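Local coordinates for MHC class I-like protein MILL2 (Mus musculus, PDB 6A97), which binds heparan sulfate proteoglycans on the surface of fibroblasts as a GPI-anchored member of the MHC class I family, at residues K92-K104 with F163-F177. Sequence-based numbering, arbitrary orientation.
Sequences KLRGMMAEVINQK and FWKTHAPRADLVKTF
Met96 carries its CG opposite the carbonyl carbon (chi1 -83°), which with an extended chi2 lays SD 4.0 Å from Leu173 CB, and the bend at chi3 turns CE toward the Phe177 ring; a long, unbranched chain can reach both. Here the alpha-1 and alpha-2 helices of the MHC class I platform, both interrupted by a break, come together at one end of the platform. Helices 92-96 and 171-177 run nearly antiparallel, at 154°, with axes 11.3 Å apart. The breaks, at Met97 and at 168-170, meet where Pro169, compact and without an N-H, puts CG 3.3 Å from Met96 O and packs on Met97 CG. One water takes the N-H of Arg170 and donates to Met96 O; another takes that of Val100 and lies within bonding distance of Met96 O and His167 O, though it may not serve both at once. Farther along, Val100 CG2 fits against Ala168 CA, its small branched side chain matching the close backbones. Gln103 OE1 meets the edge of Phe163, while Gln103 CB packs on Trp164, an indole broad enough to take CE and NZ of Lys104 obliquely against its six-membered ring. Glu99 CG lies at the edge of the His167 ring, whose rotation is fixed by a nearly straight bond (170°) from His167 ND1 to Phe163 O, 2.7 Å long.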
loop_
_atom_site.group_PDB
_atom_site.type_symbol
_atom_site.label_atom_id
_atom_site.label_comp_id
_atom_site.label_asym_id
_atom_site.label_seq_id
_atom_site.Cartn_x
_atom_site.Cartn_y
_atom_site.Cartn_z
ATOM N N LYS A 92 27.497 2.689 29.251
ATOM C CA LYS A 92 28.194 1.683 28.452
ATOM C C LYS A 92 28.468 2.192 27.041
ATOM O O LYS A 92 29.574 2.039 26.521
ATOM C CB LYS A 92 27.391 0.385 28.381
ATOM C CG LYS A 92 27.384 -0.424 29.664
ATOM C CD LYS A 92 26.664 -1.749 29.447
ATOM C CE LYS A 92 26.702 -2.620 30.690
ATOM N NZ LYS A 92 25.945 -2.009 31.817
ATOM N N LEU A 93 27.459 2.805 26.429
ATOM C CA LEU A 93 27.602 3.321 25.071
ATOM C C LEU A 93 28.680 4.396 25.014
ATOM O O LEU A 93 29.514 4.399 24.104
ATOM C CB LEU A 93 26.270 3.867 24.555
ATOM C CG LEU A 93 25.199 2.793 24.356
ATOM C CD1 LEU A 93 23.908 3.388 23.810
ATOM C CD2 LEU A 93 25.723 1.701 23.436
ATOM N N ARG A 94 28.669 5.296 25.993
ATOM C CA ARG A 94 29.702 6.322 26.086
ATOM C C ARG A 94 31.093 5.706 26.177
ATOM O O ARG A 94 32.012 6.123 25.471
ATOM C CB ARG A 94 29.464 7.224 27.296
ATOM C CG ARG A 94 30.621 8.165 27.597
ATOM C CD ARG A 94 30.365 8.953 28.879
ATOM N NE ARG A 94 29.076 9.641 28.833
ATOM C CZ ARG A 94 28.870 10.786 28.192
ATOM N NH1 ARG A 94 29.873 11.372 27.546
ATOM N NH2 ARG A 94 27.665 11.345 28.192
ATOM N N GLY A 95 31.240 4.710 27.046
ATOM C CA GLY A 95 32.519 4.052 27.235
ATOM C C GLY A 95 33.030 3.405 25.957
ATOM O O GLY A 95 34.179 3.603 25.561
ATOM N N MET A 96 32.166 2.640 25.301
ATOM C CA MET A 96 32.551 1.945 24.079
ATOM C C MET A 96 32.938 2.905 22.957
ATOM O O MET A 96 33.836 2.616 22.165
ATOM C CB MET A 96 31.421 1.027 23.612
ATOM C CG MET A 96 31.409 -0.310 24.323
ATOM S SD MET A 96 30.172 -1.438 23.667
ATOM C CE MET A 96 28.699 -0.851 24.499
ATOM N N MET A 97 32.267 4.052 22.903
ATOM C CA MET A 97 32.468 5.003 21.813
ATOM C C MET A 97 33.380 6.159 22.201
ATOM O O MET A 97 33.501 7.137 21.459
ATOM C CB MET A 97 31.116 5.539 21.333
ATOM C CG MET A 97 30.373 4.561 20.426
ATOM S SD MET A 97 28.860 5.225 19.714
ATOM C CE MET A 97 27.788 5.221 21.146
ATOM N N ALA A 98 34.026 6.032 23.356
ATOM C CA ALA A 98 34.850 7.101 23.914
ATOM C C ALA A 98 35.982 7.525 22.979
ATOM O O ALA A 98 36.243 8.717 22.813
ATOM C CB ALA A 98 35.423 6.671 25.269
ATOM N N GLU A 99 36.656 6.555 22.372
ATOM C CA GLU A 99 37.816 6.873 21.548
ATOM C C GLU A 99 37.400 7.511 20.225
ATOM O O GLU A 99 38.061 8.430 19.745
ATOM C CB GLU A 99 38.665 5.624 21.305
ATOM C CG GLU A 99 40.164 5.876 21.434
ATOM C CD GLU A 99 40.625 6.014 22.882
ATOM O OE1 GLU A 99 39.773 6.004 23.799
ATOM O OE2 GLU A 99 41.847 6.146 23.104
ATOM N N VAL A 100 36.298 7.043 19.645
ATOM C CA VAL A 100 35.768 7.679 18.440
ATOM C C VAL A 100 35.378 9.122 18.748
ATOM O O VAL A 100 35.697 10.042 17.992
ATOM C CB VAL A 100 34.554 6.919 17.867
ATOM C CG1 VAL A 100 33.840 7.765 16.821
ATOM C CG2 VAL A 100 34.998 5.589 17.265
ATOM N N ILE A 101 34.705 9.320 19.878
ATOM C CA ILE A 101 34.316 10.658 20.307
ATOM C C ILE A 101 35.531 11.569 20.517
ATOM O O ILE A 101 35.534 12.721 20.078
ATOM C CB ILE A 101 33.483 10.607 21.605
ATOM C CG1 ILE A 101 32.089 10.038 21.318
ATOM C CG2 ILE A 101 33.370 11.988 22.225
ATOM C CD1 ILE A 101 31.241 9.832 22.553
ATOM N N ASN A 102 36.560 11.054 21.185
ATOM C CA ASN A 102 37.776 11.833 21.417
ATOM C C ASN A 102 38.448 12.270 20.114
ATOM O O ASN A 102 38.863 13.417 19.973
ATOM C CB ASN A 102 38.761 11.036 22.268
ATOM C CG ASN A 102 38.384 11.033 23.739
ATOM O OD1 ASN A 102 37.883 12.029 24.261
ATOM N ND2 ASN A 102 38.617 9.911 24.413
ATOM N N GLN A 103 38.534 11.355 19.153
ATOM C CA GLN A 103 39.205 11.633 17.884
ATOM C C GLN A 103 38.414 12.611 17.023
ATOM O O GLN A 103 38.998 13.492 16.402
ATOM C CB GLN A 103 39.457 10.333 17.107
ATOM C CG GLN A 103 40.411 9.363 17.794
ATOM C CD GLN A 103 41.790 9.970 18.058
ATOM O OE1 GLN A 103 42.357 10.665 17.206
ATOM N NE2 GLN A 103 42.328 9.718 19.252
ATOM N N LYS A 104 37.091 12.467 17.002
ATOM C CA LYS A 104 36.249 13.382 16.238
ATOM C C LYS A 104 36.143 14.750 16.907
ATOM O O LYS A 104 35.913 15.764 16.242
ATOM C CB LYS A 104 34.850 12.793 16.034
ATOM C CG LYS A 104 34.798 11.673 14.998
ATOM C CD LYS A 104 35.400 12.126 13.668
ATOM C CE LYS A 104 35.139 11.108 12.564
ATOM N NZ LYS A 104 35.913 11.412 11.325
ATOM N N PHE A 163 43.382 2.847 11.131
ATOM C CA PHE A 163 43.173 3.785 12.225
ATOM C C PHE A 163 41.826 3.575 12.919
ATOM O O PHE A 163 41.769 3.458 14.144
ATOM C CB PHE A 163 43.277 5.225 11.716
ATOM C CG PHE A 163 43.160 6.269 12.798
ATOM C CD1 PHE A 163 41.919 6.758 13.187
ATOM C CD2 PHE A 163 44.294 6.770 13.418
ATOM C CE1 PHE A 163 41.813 7.719 14.179
ATOM C CE2 PHE A 163 44.195 7.730 14.411
ATOM C CZ PHE A 163 42.955 8.206 14.791
ATOM N N TRP A 164 40.748 3.530 12.139
ATOM C CA TRP A 164 39.409 3.423 12.713
ATOM C C TRP A 164 39.103 2.002 13.172
ATOM O O TRP A 164 38.297 1.802 14.077
ATOM C CB TRP A 164 38.338 3.902 11.715
ATOM C CG TRP A 164 38.382 5.385 11.490
ATOM C CD1 TRP A 164 38.669 6.027 10.322
ATOM C CD2 TRP A 164 38.167 6.412 12.470
ATOM N NE1 TRP A 164 38.637 7.388 10.508
ATOM C CE2 TRP A 164 38.336 7.651 11.818
ATOM C CE3 TRP A 164 37.845 6.404 13.831
ATOM C CZ2 TRP A 164 38.187 8.868 12.477
ATOM C CZ3 TRP A 164 37.704 7.613 14.486
ATOM C CH2 TRP A 164 37.870 8.830 13.808
ATOM N N LYS A 165 39.743 1.014 12.556
ATOM C CA LYS A 165 39.562 -0.368 12.989
ATOM C C LYS A 165 40.082 -0.584 14.415
ATOM O O LYS A 165 39.653 -1.510 15.103
ATOM C CB LYS A 165 40.258 -1.339 12.029
ATOM C CG LYS A 165 39.473 -1.646 10.759
ATOM C CD LYS A 165 40.203 -2.674 9.908
ATOM C CE LYS A 165 39.512 -2.905 8.568
ATOM N NZ LYS A 165 38.225 -3.649 8.684
ATOM N N THR A 166 40.999 0.274 14.858
ATOM C CA THR A 166 41.593 0.131 16.187
ATOM C C THR A 166 40.988 1.074 17.227
ATOM O O THR A 166 41.065 0.807 18.426
ATOM C CB THR A 166 43.119 0.368 16.158
ATOM O OG1 THR A 166 43.393 1.765 15.991
ATOM C CG2 THR A 166 43.771 -0.423 15.034
ATOM N N HIS A 167 40.392 2.175 16.777
ATOM C CA HIS A 167 39.841 3.165 17.702
ATOM C C HIS A 167 38.328 3.044 17.856
ATOM O O HIS A 167 37.730 3.710 18.700
ATOM C CB HIS A 167 40.206 4.581 17.251
ATOM C CG HIS A 167 41.662 4.899 17.390
ATOM N ND1 HIS A 167 42.580 4.630 16.399
ATOM C CD2 HIS A 167 42.357 5.461 18.407
ATOM C CE1 HIS A 167 43.780 5.014 16.798
ATOM N NE2 HIS A 167 43.672 5.522 18.012
ATOM N N ALA A 168 37.717 2.198 17.036
ATOM C CA ALA A 168 36.288 1.931 17.137
ATOM C C ALA A 168 36.028 1.018 18.340
ATOM O O ALA A 168 36.950 0.348 18.803
ATOM C CB ALA A 168 35.777 1.303 15.842
ATOM N N PRO A 169 34.780 0.998 18.859
ATOM C CA PRO A 169 34.424 0.169 20.024
ATOM C C PRO A 169 34.983 -1.255 19.967
ATOM O O PRO A 169 34.818 -1.935 18.954
ATOM C CB PRO A 169 32.895 0.147 19.972
ATOM C CG PRO A 169 32.537 1.470 19.388
ATOM C CD PRO A 169 33.633 1.804 18.397
ATOM N N ARG A 170 35.643 -1.684 21.043
ATOM C CA ARG A 170 36.294 -2.992 21.089
ATOM C C ARG A 170 35.329 -4.112 20.726
ATOM O O ARG A 170 34.202 -4.164 21.222
ATOM C CB ARG A 170 36.901 -3.245 22.472
ATOM C CG ARG A 170 38.121 -2.385 22.772
ATOM C CD ARG A 170 39.090 -3.071 23.730
ATOM N NE ARG A 170 38.589 -3.138 25.101
ATOM C CZ ARG A 170 38.134 -4.248 25.675
ATOM N NH1 ARG A 170 38.116 -5.384 24.993
ATOM N NH2 ARG A 170 37.699 -4.223 26.929
ATOM N N ALA A 171 35.785 -5.003 19.852
ATOM C CA ALA A 171 34.932 -6.035 19.270
ATOM C C ALA A 171 34.302 -6.956 20.313
ATOM O O ALA A 171 33.155 -7.377 20.161
ATOM C CB ALA A 171 35.725 -6.860 18.260
ATOM N N ASP A 172 35.043 -7.279 21.368
ATOM C CA ASP A 172 34.509 -8.185 22.379
ATOM C C ASP A 172 33.409 -7.497 23.189
ATOM O O ASP A 172 32.432 -8.133 23.577
ATOM C CB ASP A 172 35.616 -8.699 23.303
ATOM C CG ASP A 172 36.279 -7.595 24.089
ATOM O OD1 ASP A 172 36.673 -6.578 23.480
ATOM O OD2 ASP A 172 36.402 -7.739 25.322
ATOM N N LEU A 173 33.562 -6.199 23.433
ATOM C CA LEU A 173 32.526 -5.436 24.119
ATOM C C LEU A 173 31.285 -5.307 23.245
ATOM O O LEU A 173 30.160 -5.469 23.720
ATOM C CB LEU A 173 33.038 -4.049 24.514
ATOM C CG LEU A 173 34.169 -4.009 25.541
ATOM C CD1 LEU A 173 34.482 -2.568 25.932
ATOM C CD2 LEU A 173 33.819 -4.851 26.769
ATOM N N VAL A 174 31.500 -5.014 21.966
ATOM C CA VAL A 174 30.407 -4.886 21.009
ATOM C C VAL A 174 29.578 -6.161 20.952
ATOM O O VAL A 174 28.348 -6.121 21.033
ATOM C CB VAL A 174 30.931 -4.561 19.588
ATOM C CG1 VAL A 174 29.807 -4.654 18.565
ATOM C CG2 VAL A 174 31.581 -3.182 19.560
ATOM N N LYS A 175 30.261 -7.297 20.835
ATOM C CA LYS A 175 29.569 -8.559 20.614
ATOM C C LYS A 175 28.773 -8.985 21.849
ATOM O O LYS A 175 27.677 -9.520 21.715
ATOM C CB LYS A 175 30.559 -9.657 20.192
ATOM C CG LYS A 175 30.828 -10.730 21.237
ATOM C CD LYS A 175 31.594 -11.904 20.646
ATOM C CE LYS A 175 30.742 -12.651 19.626
ATOM N NZ LYS A 175 31.461 -13.812 19.035
ATOM N N THR A 176 29.302 -8.738 23.046
ATOM C CA THR A 176 28.564 -9.098 24.253
ATOM C C THR A 176 27.298 -8.258 24.338
ATOM O O THR A 176 26.217 -8.774 24.623
ATOM C CB THR A 176 29.395 -8.910 25.541
ATOM O OG1 THR A 176 29.763 -7.533 25.684
ATOM C CG2 THR A 176 30.644 -9.784 25.517
ATOM N N PHE A 177 27.429 -6.966 24.058
ATOM C CA PHE A 177 26.271 -6.079 24.094
ATOM C C PHE A 177 25.213 -6.477 23.063
ATOM O O PHE A 177 24.027 -6.540 23.382
ATOM C CB PHE A 177 26.685 -4.626 23.872
ATOM C CG PHE A 177 25.564 -3.648 24.082
ATOM C CD1 PHE A 177 25.269 -3.176 25.349
ATOM C CD2 PHE A 177 24.791 -3.218 23.015
ATOM C CE1 PHE A 177 24.228 -2.285 25.549
ATOM C CE2 PHE A 177 23.751 -2.329 23.209
ATOM C CZ PHE A 177 23.471 -1.859 24.477
HETATM O O HOH W 1 35.441 4.382 20.156
HETATM O O HOH W 2 35.597 0.248 23.259
#